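Local atomic coordinates of purine nucleoside phosphorylase (Anopheles gambiae, PDB entry 2P4S), a protein that catalyses the phosphorolytic cleavage of the N-glycosidic bond of inosine, guanosine and their 2'-deoxy forms during purine salvage, working as a homotrimer. Residues T145-V150 with H340-I345; F133-I138 with G168-Y173; F321-I326 with G357-R362; Y176-C181 with T306-I311. All blocks are in the same frame, centred on the assembly; numbering follows the deposited sequence.

Along the chain, contact 2 (133-138 with 168-173) crosses contact 1 (145-150 with 340-345), whose long loop also holds contact 4 (176-181 with 306-311); contact 3 (321-326 with 357-362) opens after contact 4 closes and crosses contact 1. Contacts 1 and 2 lie with centres about 15 Å apart and share the bound inhibitor and the phosphate, so together they shape the catalytic pocket. Contact 4, its centre about 13 Å from that of contact 2, joins it through the Arg169-Glu309 salt bridge, one shell out from the phosphate. Contact 3 lies about 21 Å from contact 2, centre to centre, where strand 319-329 of the mixed central sheet meets helix 353-370.

Contact 1: T145-V150 with H340-I345. With DIH (7-[[(3R,4R)-3-(hydroxymethyl)-4-oxidanyl-pyrrolidin-1-ium-1-yl]methyl]-3,5-dihydropyrrolo[3,2-d]pyrimidin-4-one), chain F; PO4 (phosphate ion), chain D.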
# COMPACT_ATOMS: atom_id res chain seq x y z
N THR A 145 19.32 6.44 12.75
CA THR A 145 19.84 5.18 13.33
C THR A 145 20.62 4.36 12.27
O THR A 145 21.20 3.32 12.58
CB THR A 145 18.74 4.30 13.99
OG1 THR A 145 17.85 3.79 12.99
CG2 THR A 145 17.89 5.11 15.06
N VAL A 146 20.66 4.87 11.04
CA VAL A 146 21.27 4.17 9.89
C VAL A 146 22.77 4.44 9.76
O VAL A 146 23.19 5.59 9.78
CB VAL A 146 20.42 4.42 8.57
CG1 VAL A 146 21.02 3.71 7.36
CG2 VAL A 146 19.03 3.89 8.81
N ALA A 147 23.58 3.38 9.64
CA ALA A 147 25.02 3.58 9.44
C ALA A 147 25.29 4.61 8.32
O ALA A 147 24.65 4.54 7.27
CB ALA A 147 25.74 2.24 9.13
N GLY A 148 26.22 5.54 8.52
CA GLY A 148 26.53 6.53 7.48
C GLY A 148 25.61 7.73 7.47
O GLY A 148 25.85 8.68 6.73
N HIS A 149 24.53 7.70 8.27
CA HIS A 149 23.75 8.93 8.52
C HIS A 149 24.26 9.56 9.84
O HIS A 149 23.90 9.12 10.93
CB HIS A 149 22.25 8.63 8.52
CG HIS A 149 21.72 8.27 7.16
ND1 HIS A 149 22.13 7.15 6.47
CD2 HIS A 149 20.86 8.91 6.34
CE1 HIS A 149 21.56 7.13 5.28
NE2 HIS A 149 20.78 8.17 5.19
N VAL A 150 25.13 10.56 9.73
CA VAL A 150 25.75 11.18 10.92
C VAL A 150 24.73 11.75 11.92
O VAL A 150 24.88 11.54 13.13
CB VAL A 150 26.83 12.25 10.59
CG1 VAL A 150 27.38 12.88 11.87
CG2 VAL A 150 27.99 11.59 9.81
N HIS A 340 24.23 -6.99 -2.71
CA HIS A 340 23.72 -5.73 -2.16
C HIS A 340 24.29 -5.60 -0.77
O HIS A 340 24.06 -6.49 0.07
CB HIS A 340 22.19 -5.72 -2.08
CG HIS A 340 21.50 -5.78 -3.41
ND1 HIS A 340 22.06 -5.27 -4.56
CD2 HIS A 340 20.28 -6.27 -3.75
CE1 HIS A 340 21.22 -5.44 -5.57
NE2 HIS A 340 20.13 -6.05 -5.10
N CYS A 341 25.05 -4.53 -0.51
CA CYS A 341 25.69 -4.32 0.79
C CYS A 341 25.66 -2.84 1.17
O CYS A 341 26.15 -1.98 0.42
CB CYS A 341 27.12 -4.90 0.78
SG CYS A 341 28.13 -4.45 2.21
N HIS A 342 25.06 -2.53 2.33
CA HIS A 342 24.94 -1.15 2.76
C HIS A 342 26.27 -0.40 2.84
O HIS A 342 26.35 0.75 2.40
CB HIS A 342 24.17 -1.01 4.08
CG HIS A 342 23.96 0.42 4.49
ND1 HIS A 342 23.21 1.30 3.75
CD2 HIS A 342 24.42 1.13 5.55
CE1 HIS A 342 23.18 2.48 4.35
NE2 HIS A 342 23.92 2.40 5.45
N ASP A 343 27.30 -1.05 3.40
CA ASP A 343 28.64 -0.48 3.46
C ASP A 343 29.18 -0.11 2.08
O ASP A 343 29.71 0.98 1.91
CB ASP A 343 29.65 -1.41 4.19
CG ASP A 343 29.43 -1.46 5.74
OD1 ASP A 343 28.78 -0.53 6.32
OD2 ASP A 343 29.93 -2.45 6.37
N SER A 344 29.06 -1.01 1.10
CA SER A 344 29.45 -0.72 -0.30
C SER A 344 28.66 0.46 -0.91
O SER A 344 29.21 1.29 -1.62
CB SER A 344 29.24 -1.93 -1.22
OG SER A 344 29.91 -3.06 -0.71
N ILE A 345 27.37 0.49 -0.61
CA ILE A 345 26.44 1.50 -1.10
C ILE A 345 26.85 2.89 -0.63
O ILE A 345 26.92 3.82 -1.44
CB ILE A 345 24.95 1.12 -0.70
CG1 ILE A 345 24.44 -0.02 -1.64
CG2 ILE A 345 24.01 2.32 -0.67
CD1 ILE A 345 23.10 -0.67 -1.21
O5' DIH F . 21.56 0.42 1.91
C5' DIH F . 20.19 0.58 2.33
C4' DIH F . 19.91 2.06 2.34
C6' DIH F . 20.25 2.71 0.97
C3' DIH F . 18.44 2.32 2.60
O3' DIH F . 18.33 3.53 3.34
C2' DIH F . 17.87 2.56 1.21
N1' DIH F . 18.97 3.33 0.55
C10 DIH F . 18.69 3.47 -0.89
C9 DIH F . 18.97 2.30 -1.80
C8 DIH F . 20.21 2.03 -2.44
N7 DIH F . 20.07 0.91 -3.20
C5 DIH F . 18.80 0.44 -3.09
C6 DIH F . 18.04 -0.68 -3.71
O6 DIH F . 18.60 -1.52 -4.54
N1 DIH F . 16.74 -0.78 -3.35
C2 DIH F . 16.13 0.07 -2.47
N3 DIH F . 16.77 1.11 -1.92
C4 DIH F . 18.10 1.30 -2.23
P PO4 D . 18.77 7.04 1.39
O1 PO4 D . 19.86 7.56 0.51
O2 PO4 D . 18.67 7.95 2.61
O3 PO4 D . 17.43 7.03 0.74
O4 PO4 D . 19.12 5.63 1.77
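The imidazole of His342 points its NE2 edge at the backbone carbonyl of Ala147. The hydrogen bond from His342 NE2 to Ala147 O measures 2.9 Å and is nearly straight, with an N-H...O angle of 172°. The oxygen lies close to the plane of the ring, whereas the donor is tilted 31° from the carbonyl plane. With CG anti to the backbone N (chi1 -176°), His342 reaches from the first turn of its helix to this loop. Val146 CG1 approaches the ring obliquely, 3.7 Å from His342 NE2, and Ala147 CB lies 4.0 Å from His342 CD2.

The other ring nitrogen serves the ligand: His342 ND1 is 2.6 Å from O5' of the inhibitor, again near the ring plane, a hydrogen bond in which either atom could be the donor. Bonds at both nitrogens restrict rotation of the ring and tie the 5'-hydroxyl to the loop. Ile345 CD1 lies in van der Waals contact, 3.6 Å from O5' of the inhibitor. A type II turn from Val146 to His149 presents the Ala147 carbonyl and places His149 beside the phosphate, whose O2, of uncertain position, accepts a weak bond from His149 NE2.

Phe244 of a second subunit packs against both Val146 and His342, consistent with an active site that borrows from its neighbour. The contact thus joins the loop between strands 130-134 and 152-158 to the start of helix 342-350, with Ile345 resting on strand 319-329.

Contact 2: F133-I138 with G168-Y173; sequences FDYETI and GRFHHY. With DIH (7-[[(3R,4R)-3-(hydroxymethyl)-4-oxidanyl-pyrrolidin-1-ium-1-yl]methyl]-3,5-dihydropyrrolo[3,2-d]pyrimidin-4-one), chain F; PO4 (phosphate ion), chain D.
Tyr135 and Gly168 are joined by a hydrogen bond, the one polar link between the two segments. Tyr135 OH donates to Gly168 O over 2.7 Å; the oxygen lies at the edge of the phenol ring, near its plane, and the hydroxyl is tilted 26° from the carbonyl plane. The Gly168 backbone that presents this oxygen adopts a conformation with positive phi.

The apolar part is an aromatic pair. The rings of Tyr135 and Phe170 meet obliquely, with centroids 5.2 Å apart and planes at 58°. Their closest atoms are Tyr135 CD2 and Phe170 CE1, separated by 3.5 Å. Phe170 CG is anti to its carbonyl carbon (chi1 -45°), which swings the ring back toward Tyr135, while Pro184 of helix 178-191 packs against it.

Ligand bonds form the third group. Tyr173 OH donates to O3' of the inhibitor over 2.7 Å. Arg169 NH1 bonds to phosphate O2, whose exact place is less sure, while its NE is salt-bridged to Glu309.

Phosphate binding by Arg169, Phe170 and His171 is established experimentally. The arrangement belongs to the active site of the PNP/MTAP phosphorylase family: the loop leaving strand 161-167 supplies contacts to the phosphate and to O3' on the pyrrolidine of the inhibitor, and Tyr135 meets this loop from just beyond strand 130-134.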
# COMPACT_ATOMS: atom_id res chain seq x y z
N PHE A 133 24.27 21.31 14.54
CA PHE A 133 23.39 20.83 15.62
C PHE A 133 23.17 19.33 15.55
O PHE A 133 22.49 18.87 14.64
CB PHE A 133 22.01 21.49 15.58
CG PHE A 133 22.03 22.97 15.64
CD1 PHE A 133 21.81 23.62 16.87
CD2 PHE A 133 22.23 23.73 14.48
CE1 PHE A 133 21.80 25.01 16.93
CE2 PHE A 133 22.24 25.12 14.53
CZ PHE A 133 22.03 25.77 15.75
N ASP A 134 23.71 18.57 16.51
CA ASP A 134 23.37 17.16 16.61
C ASP A 134 21.87 17.04 16.72
O ASP A 134 21.24 17.83 17.43
CB ASP A 134 24.07 16.50 17.80
CG ASP A 134 25.54 16.25 17.53
OD1 ASP A 134 26.01 16.69 16.46
OD2 ASP A 134 26.23 15.63 18.38
N TYR A 135 21.27 16.07 16.00
CA TYR A 135 19.81 15.84 16.06
C TYR A 135 19.31 15.59 17.46
O TYR A 135 18.20 15.98 17.79
CB TYR A 135 19.33 14.69 15.15
CG TYR A 135 19.47 14.94 13.64
CD1 TYR A 135 19.65 16.26 13.12
CD2 TYR A 135 19.43 13.87 12.73
CE1 TYR A 135 19.77 16.48 11.73
CE2 TYR A 135 19.55 14.07 11.35
CZ TYR A 135 19.74 15.36 10.87
OH TYR A 135 19.88 15.53 9.54
N GLU A 136 20.13 14.93 18.28
CA GLU A 136 19.83 14.64 19.70
C GLU A 136 19.46 15.89 20.54
O GLU A 136 18.65 15.79 21.45
CB GLU A 136 21.05 13.97 20.38
CG GLU A 136 21.27 12.50 20.02
CD GLU A 136 21.80 12.23 18.55
OE1 GLU A 136 22.35 13.14 17.84
OE2 GLU A 136 21.67 11.06 18.10
N THR A 137 20.06 17.03 20.19
CA THR A 137 19.90 18.28 20.91
C THR A 137 18.78 19.17 20.39
O THR A 137 18.42 20.15 21.05
CB THR A 137 21.20 19.10 20.88
OG1 THR A 137 21.29 19.85 19.66
CG2 THR A 137 22.42 18.24 21.05
N ILE A 138 18.23 18.87 19.23
CA ILE A 138 17.16 19.71 18.68
C ILE A 138 15.79 19.29 19.28
O ILE A 138 15.43 18.12 19.22
CB ILE A 138 17.13 19.71 17.12
CG1 ILE A 138 18.52 20.03 16.53
CG2 ILE A 138 16.07 20.72 16.61
CD1 ILE A 138 18.66 19.70 15.03
N GLY A 168 22.51 13.28 7.01
CA GLY A 168 21.76 12.11 7.47
C GLY A 168 20.28 12.39 7.49
O GLY A 168 19.86 13.52 7.78
N ARG A 169 19.46 11.38 7.22
CA ARG A 169 18.01 11.55 7.25
C ARG A 169 17.31 10.41 8.03
O ARG A 169 17.98 9.58 8.66
CB ARG A 169 17.43 11.69 5.82
CG ARG A 169 17.59 10.43 4.94
CD ARG A 169 16.37 10.13 4.05
NE ARG A 169 16.10 11.12 3.01
CZ ARG A 169 16.88 11.35 1.96
NH1 ARG A 169 17.99 10.62 1.77
NH2 ARG A 169 16.55 12.29 1.08
N PHE A 170 15.97 10.42 7.97
CA PHE A 170 15.04 9.52 8.68
C PHE A 170 14.24 8.71 7.66
O PHE A 170 13.74 9.28 6.67
CB PHE A 170 14.04 10.32 9.56
CG PHE A 170 14.70 11.40 10.36
CD1 PHE A 170 15.83 11.11 11.15
CD2 PHE A 170 14.27 12.73 10.28
CE1 PHE A 170 16.47 12.12 11.87
CE2 PHE A 170 14.94 13.74 11.02
CZ PHE A 170 16.02 13.43 11.80
N HIS A 171 14.07 7.42 7.94
CA HIS A 171 13.43 6.52 6.99
C HIS A 171 12.29 5.83 7.68
O HIS A 171 12.35 5.57 8.88
CB HIS A 171 14.40 5.46 6.50
CG HIS A 171 15.76 5.99 6.13
ND1 HIS A 171 16.14 6.22 4.82
CD2 HIS A 171 16.85 6.27 6.89
CE1 HIS A 171 17.39 6.64 4.78
NE2 HIS A 171 17.85 6.67 6.03
N HIS A 172 11.28 5.51 6.89
CA HIS A 172 10.07 4.85 7.35
C HIS A 172 10.33 3.48 7.98
O HIS A 172 9.67 3.12 8.96
CB HIS A 172 9.08 4.77 6.19
CG HIS A 172 7.67 4.45 6.59
ND1 HIS A 172 7.01 5.13 7.60
CD2 HIS A 172 6.79 3.57 6.08
CE1 HIS A 172 5.78 4.66 7.70
NE2 HIS A 172 5.61 3.73 6.78
N TYR A 173 11.26 2.72 7.42
CA TYR A 173 11.69 1.40 7.97
C TYR A 173 12.34 1.48 9.38
O TYR A 173 12.52 0.45 10.07
CB TYR A 173 12.60 0.64 6.99
CG TYR A 173 13.91 1.33 6.70
CD1 TYR A 173 14.94 1.42 7.68
CD2 TYR A 173 14.18 1.86 5.42
CE1 TYR A 173 16.16 2.08 7.41
CE2 TYR A 173 15.39 2.51 5.16
CZ TYR A 173 16.38 2.61 6.16
OH TYR A 173 17.58 3.27 5.88
O5' DIH F . 21.56 0.42 1.91
C5' DIH F . 20.19 0.58 2.33
C4' DIH F . 19.91 2.06 2.34
C6' DIH F . 20.25 2.71 0.97
C3' DIH F . 18.44 2.32 2.60
O3' DIH F . 18.33 3.53 3.34
C2' DIH F . 17.87 2.56 1.21
N1' DIH F . 18.97 3.33 0.55
C10 DIH F . 18.69 3.47 -0.89
C9 DIH F . 18.97 2.30 -1.80
C8 DIH F . 20.21 2.03 -2.44
N7 DIH F . 20.07 0.91 -3.20
C5 DIH F . 18.80 0.44 -3.09
C6 DIH F . 18.04 -0.68 -3.71
O6 DIH F . 18.60 -1.52 -4.54
N1 DIH F . 16.74 -0.78 -3.35
C2 DIH F . 16.13 0.07 -2.47
N3 DIH F . 16.77 1.11 -1.92
C4 DIH F . 18.10 1.30 -2.23
P PO4 D . 18.77 7.04 1.39
O1 PO4 D . 19.86 7.56 0.51
O2 PO4 D . 18.67 7.95 2.61
O3 PO4 D . 17.43 7.03 0.74
O4 PO4 D . 19.12 5.63 1.77

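Contact 3: F321-I326 with G357-R362; sequences FAFSLI and GEFVSR
Phe323 and Phe359 form the tight centre of this contact, a T-shaped (edge-to-face) pair in which the edge of Phe359 is directed at the face of Phe323. The ring centroids are 5.4 Å apart and the planes stand at 82°, close to perpendicular. The nearest atoms, Phe323 CE2 and Phe359 CE2, are separated by 3.8 Å. Val360 meets the same phenylalanine differently: its CG2 methyl lies at the edge, in the plane of the Phe323 ring, 3.7 Å from Phe323 CZ. One ring therefore receives an aromatic edge over its face and a methyl at its rim. Phe359, with CG anti to its backbone N (chi1 180°), extends from the helix far enough for its edge to reach the Phe323 face.

These side chains fill the layer between a sheet strand and a covering helix, as in an alpha/beta fold. The axes of segments 321-326 and 357-362 run almost antiparallel, at 167°, with a closest approach of 11.7 Å. On the sheet, strand 319-329 pairs with strands 195-204 and 214-221, and Phe323 also touches Thr199 and Ile214 on these neighbours.

Phe321 belongs to the looser part: its CZ approaches Phe359 CZ at 4.1 Å, obliquely to the Phe359 ring, and helix 253-265 packs against both residues. Farther out, the partly exposed Glu358 and Arg362 interact one helical turn apart, away from the strand. Arg362 NE donates to the anti lone pair of Glu358 OE2 in a 2.6 Å salt bridge, nearly in the guanidinium plane, while NH1 of the same arginine is hydrogen-bonded to Gln265.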
# COMPACT_ATOMS: atom_id res chain seq x y z
N PHE A 321 14.46 20.18 -6.30
CA PHE A 321 15.41 19.56 -7.17
C PHE A 321 15.83 18.29 -6.41
O PHE A 321 15.99 18.32 -5.19
CB PHE A 321 16.64 20.47 -7.42
CG PHE A 321 17.73 19.80 -8.20
CD1 PHE A 321 18.92 19.42 -7.58
CD2 PHE A 321 17.53 19.46 -9.56
CE1 PHE A 321 19.92 18.74 -8.28
CE2 PHE A 321 18.53 18.78 -10.30
CZ PHE A 321 19.73 18.43 -9.67
N ALA A 322 15.95 17.17 -7.11
CA ALA A 322 16.36 15.93 -6.47
C ALA A 322 17.11 15.01 -7.42
O ALA A 322 16.85 15.00 -8.61
CB ALA A 322 15.13 15.20 -5.89
N PHE A 323 18.05 14.23 -6.87
CA PHE A 323 18.73 13.17 -7.62
C PHE A 323 19.02 11.94 -6.78
O PHE A 323 19.14 12.03 -5.57
CB PHE A 323 20.01 13.66 -8.29
CG PHE A 323 21.06 14.16 -7.35
CD1 PHE A 323 22.01 13.30 -6.82
CD2 PHE A 323 21.15 15.52 -7.05
CE1 PHE A 323 23.00 13.75 -6.00
CE2 PHE A 323 22.15 15.98 -6.21
CZ PHE A 323 23.08 15.09 -5.70
N SER A 324 19.17 10.82 -7.49
CA SER A 324 19.63 9.55 -6.94
C SER A 324 21.07 9.28 -7.43
O SER A 324 21.34 9.33 -8.65
CB SER A 324 18.75 8.41 -7.46
OG SER A 324 17.40 8.48 -7.05
N LEU A 325 21.97 8.96 -6.50
CA LEU A 325 23.20 8.28 -6.85
C LEU A 325 22.87 6.78 -6.97
O LEU A 325 22.36 6.17 -6.01
CB LEU A 325 24.27 8.50 -5.77
CG LEU A 325 25.66 7.89 -6.01
CD1 LEU A 325 26.39 8.50 -7.24
CD2 LEU A 325 26.48 8.12 -4.74
N ILE A 326 23.15 6.19 -8.15
CA ILE A 326 22.91 4.79 -8.41
C ILE A 326 24.05 4.02 -7.75
O ILE A 326 25.18 4.11 -8.17
CB ILE A 326 22.87 4.50 -9.95
CG1 ILE A 326 21.78 5.35 -10.63
CG2 ILE A 326 22.75 3.00 -10.24
CD1 ILE A 326 20.31 5.12 -10.09
N GLY A 357 30.02 17.14 -4.52
CA GLY A 357 30.08 18.48 -3.89
C GLY A 357 30.10 19.60 -4.92
O GLY A 357 29.35 20.57 -4.82
N GLU A 358 30.95 19.44 -5.93
CA GLU A 358 31.03 20.38 -7.05
C GLU A 358 29.69 20.51 -7.77
O GLU A 358 29.21 21.63 -8.03
CB GLU A 358 32.11 19.92 -8.02
CG GLU A 358 32.46 20.94 -9.11
CD GLU A 358 32.93 22.31 -8.55
OE1 GLU A 358 33.78 22.33 -7.60
OE2 GLU A 358 32.45 23.37 -9.04
N PHE A 359 29.06 19.37 -8.05
CA PHE A 359 27.72 19.29 -8.71
C PHE A 359 26.67 20.02 -7.90
O PHE A 359 26.00 20.93 -8.39
CB PHE A 359 27.34 17.80 -8.98
CG PHE A 359 25.98 17.61 -9.65
CD1 PHE A 359 25.82 17.81 -11.03
CD2 PHE A 359 24.87 17.21 -8.90
CE1 PHE A 359 24.57 17.61 -11.66
CE2 PHE A 359 23.61 16.99 -9.53
CZ PHE A 359 23.47 17.20 -10.90
N VAL A 360 26.55 19.66 -6.63
CA VAL A 360 25.55 20.32 -5.77
C VAL A 360 25.82 21.83 -5.57
O VAL A 360 24.90 22.66 -5.55
CB VAL A 360 25.37 19.58 -4.43
CG1 VAL A 360 24.50 20.41 -3.43
CG2 VAL A 360 24.71 18.21 -4.69
N SER A 361 27.09 22.16 -5.40
CA SER A 361 27.56 23.53 -5.24
C SER A 361 27.22 24.43 -6.44
O SER A 361 26.76 25.57 -6.28
CB SER A 361 29.07 23.44 -4.97
OG SER A 361 29.60 24.71 -4.85
N ARG A 362 27.40 23.91 -7.65
CA ARG A 362 26.94 24.61 -8.86
C ARG A 362 25.42 24.77 -9.01
O ARG A 362 24.99 25.82 -9.49
CB ARG A 362 27.57 23.99 -10.09
CG ARG A 362 29.04 24.16 -10.05
CD ARG A 362 29.70 23.96 -11.36
NE ARG A 362 31.16 24.03 -11.19
CZ ARG A 362 32.02 24.30 -12.18
NH1 ARG A 362 31.58 24.50 -13.42
NH2 ARG A 362 33.33 24.34 -11.92

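Contact 4: Y176-C181 with T306-I311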
# COMPACT_ATOMS: atom_id res chain seq x y z
N TYR A 176 9.60 5.43 11.87
CA TYR A 176 9.05 6.80 11.79
C TYR A 176 7.93 6.91 10.77
O TYR A 176 8.13 6.53 9.61
CB TYR A 176 10.13 7.84 11.46
CG TYR A 176 11.34 7.82 12.37
CD1 TYR A 176 11.20 7.81 13.78
CD2 TYR A 176 12.63 7.79 11.82
CE1 TYR A 176 12.35 7.79 14.62
CE2 TYR A 176 13.75 7.79 12.62
CZ TYR A 176 13.61 7.80 14.02
OH TYR A 176 14.75 7.79 14.80
N PRO A 177 6.76 7.43 11.19
CA PRO A 177 5.68 7.77 10.23
C PRO A 177 6.22 8.74 9.16
O PRO A 177 7.18 9.45 9.43
CB PRO A 177 4.61 8.47 11.09
CG PRO A 177 4.93 8.00 12.58
CD PRO A 177 6.40 7.69 12.61
N LEU A 178 5.65 8.76 7.96
CA LEU A 178 6.14 9.66 6.90
C LEU A 178 6.17 11.16 7.30
O LEU A 178 7.14 11.87 6.98
CB LEU A 178 5.40 9.41 5.55
CG LEU A 178 5.52 7.97 5.02
CD1 LEU A 178 4.81 7.86 3.68
CD2 LEU A 178 7.00 7.60 4.87
N ALA A 179 5.14 11.63 8.03
CA ALA A 179 5.08 13.04 8.51
C ALA A 179 6.25 13.38 9.43
O ALA A 179 6.76 14.50 9.41
CB ALA A 179 3.71 13.38 9.20
N LYS A 180 6.69 12.42 10.21
CA LYS A 180 7.88 12.58 11.03
C LYS A 180 9.18 12.58 10.20
O LYS A 180 10.09 13.36 10.49
CB LYS A 180 7.90 11.51 12.15
CG LYS A 180 9.08 11.62 13.13
CD LYS A 180 8.59 11.06 14.47
CE LYS A 180 9.65 11.09 15.55
NZ LYS A 180 9.18 10.37 16.82
N CYS A 181 9.29 11.71 9.18
CA CYS A 181 10.48 11.75 8.27
C CYS A 181 10.57 13.08 7.53
O CYS A 181 11.65 13.59 7.27
CB CYS A 181 10.43 10.63 7.21
SG CYS A 181 10.48 8.92 7.91
N THR A 306 12.72 10.25 0.51
CA THR A 306 12.63 11.36 -0.50
C THR A 306 11.24 11.78 -0.95
O THR A 306 10.91 12.97 -0.90
CB THR A 306 13.51 11.04 -1.75
OG1 THR A 306 14.85 10.92 -1.31
CG2 THR A 306 13.44 12.12 -2.85
N VAL A 307 10.44 10.82 -1.39
CA VAL A 307 9.14 11.12 -2.06
C VAL A 307 8.24 12.01 -1.15
O VAL A 307 7.73 13.02 -1.59
CB VAL A 307 8.39 9.79 -2.55
CG1 VAL A 307 6.89 10.03 -2.83
CG2 VAL A 307 9.04 9.26 -3.79
N HIS A 308 8.12 11.61 0.12
CA HIS A 308 7.31 12.28 1.15
C HIS A 308 7.93 13.59 1.61
O HIS A 308 7.22 14.51 1.98
CB HIS A 308 7.05 11.34 2.37
CG HIS A 308 8.26 10.57 2.80
ND1 HIS A 308 8.66 9.40 2.19
CD2 HIS A 308 9.19 10.83 3.76
CE1 HIS A 308 9.79 8.98 2.74
NE2 HIS A 308 10.14 9.84 3.68
N GLU A 309 9.25 13.68 1.61
CA GLU A 309 9.93 14.97 1.79
C GLU A 309 9.58 15.99 0.67
O GLU A 309 9.29 17.17 0.93
CB GLU A 309 11.46 14.74 1.84
CG GLU A 309 11.94 13.90 3.03
CD GLU A 309 13.24 13.15 2.75
OE1 GLU A 309 13.85 13.35 1.67
OE2 GLU A 309 13.68 12.35 3.61
N ILE A 310 9.70 15.54 -0.58
CA ILE A 310 9.27 16.31 -1.74
C ILE A 310 7.80 16.72 -1.70
O ILE A 310 7.48 17.84 -2.00
CB ILE A 310 9.61 15.54 -3.07
CG1 ILE A 310 11.14 15.35 -3.20
CG2 ILE A 310 9.03 16.28 -4.29
CD1 ILE A 310 11.94 16.65 -3.64
N ILE A 311 6.90 15.83 -1.31
CA ILE A 311 5.48 16.16 -1.24
C ILE A 311 5.20 17.24 -0.18
O ILE A 311 4.41 18.18 -0.38
CB ILE A 311 4.67 14.87 -0.95
CG1 ILE A 311 4.61 13.99 -2.20
CG2 ILE A 311 3.26 15.16 -0.47
CD1 ILE A 311 3.84 12.67 -1.97
O HOH W 1 14.24 12.68 6.48
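Leu178 and His308 bring the backbones closest, with CA atoms 6.4 Å apart; the CA atoms of Cys181 and Glu309 come next. Both segments are helix starts: Pro177 occupies the N-cap position of helix 178-191, and Thr306 that of helix 307-315, although the Thr306 side chain makes no capping bond.

The ring of His308 is the main bridge between the helices. Leu178 CD2 stands over the centre of one face in a CH-pi contact, 3.7 Å from the ring centroid and only 12° off the ring normal. A chi1 of 44°, which puts His308 CG between the backbone N and the carbonyl carbon, turns that face to Leu178, and the two side chains meet at about a right angle. Cys181 reaches the ring obliquely through its CB, 3.6 Å from His308 NE2. Its sulfur is more distant, with SG 5.1 Å from the ring centroid in an oblique sulfur-aromatic contact.

Polar chemistry enters at Glu309, whose CG lies 4.3 Å from Cys181 O without a direct bond between the segments. A water lies 2.9 Å from Cys181 O and 2.9 Å from Glu309 OE2 and is placed to bridge them, although its protons cannot serve every acceptor in reach. The stronger partner of Glu309 is Arg169, salt-bridged to OE2 through NE. Since Arg169 also binds the phosphate, Glu309 is placed as a second-shell residue that probably helps orient the guanidinium and may temper its positive charge.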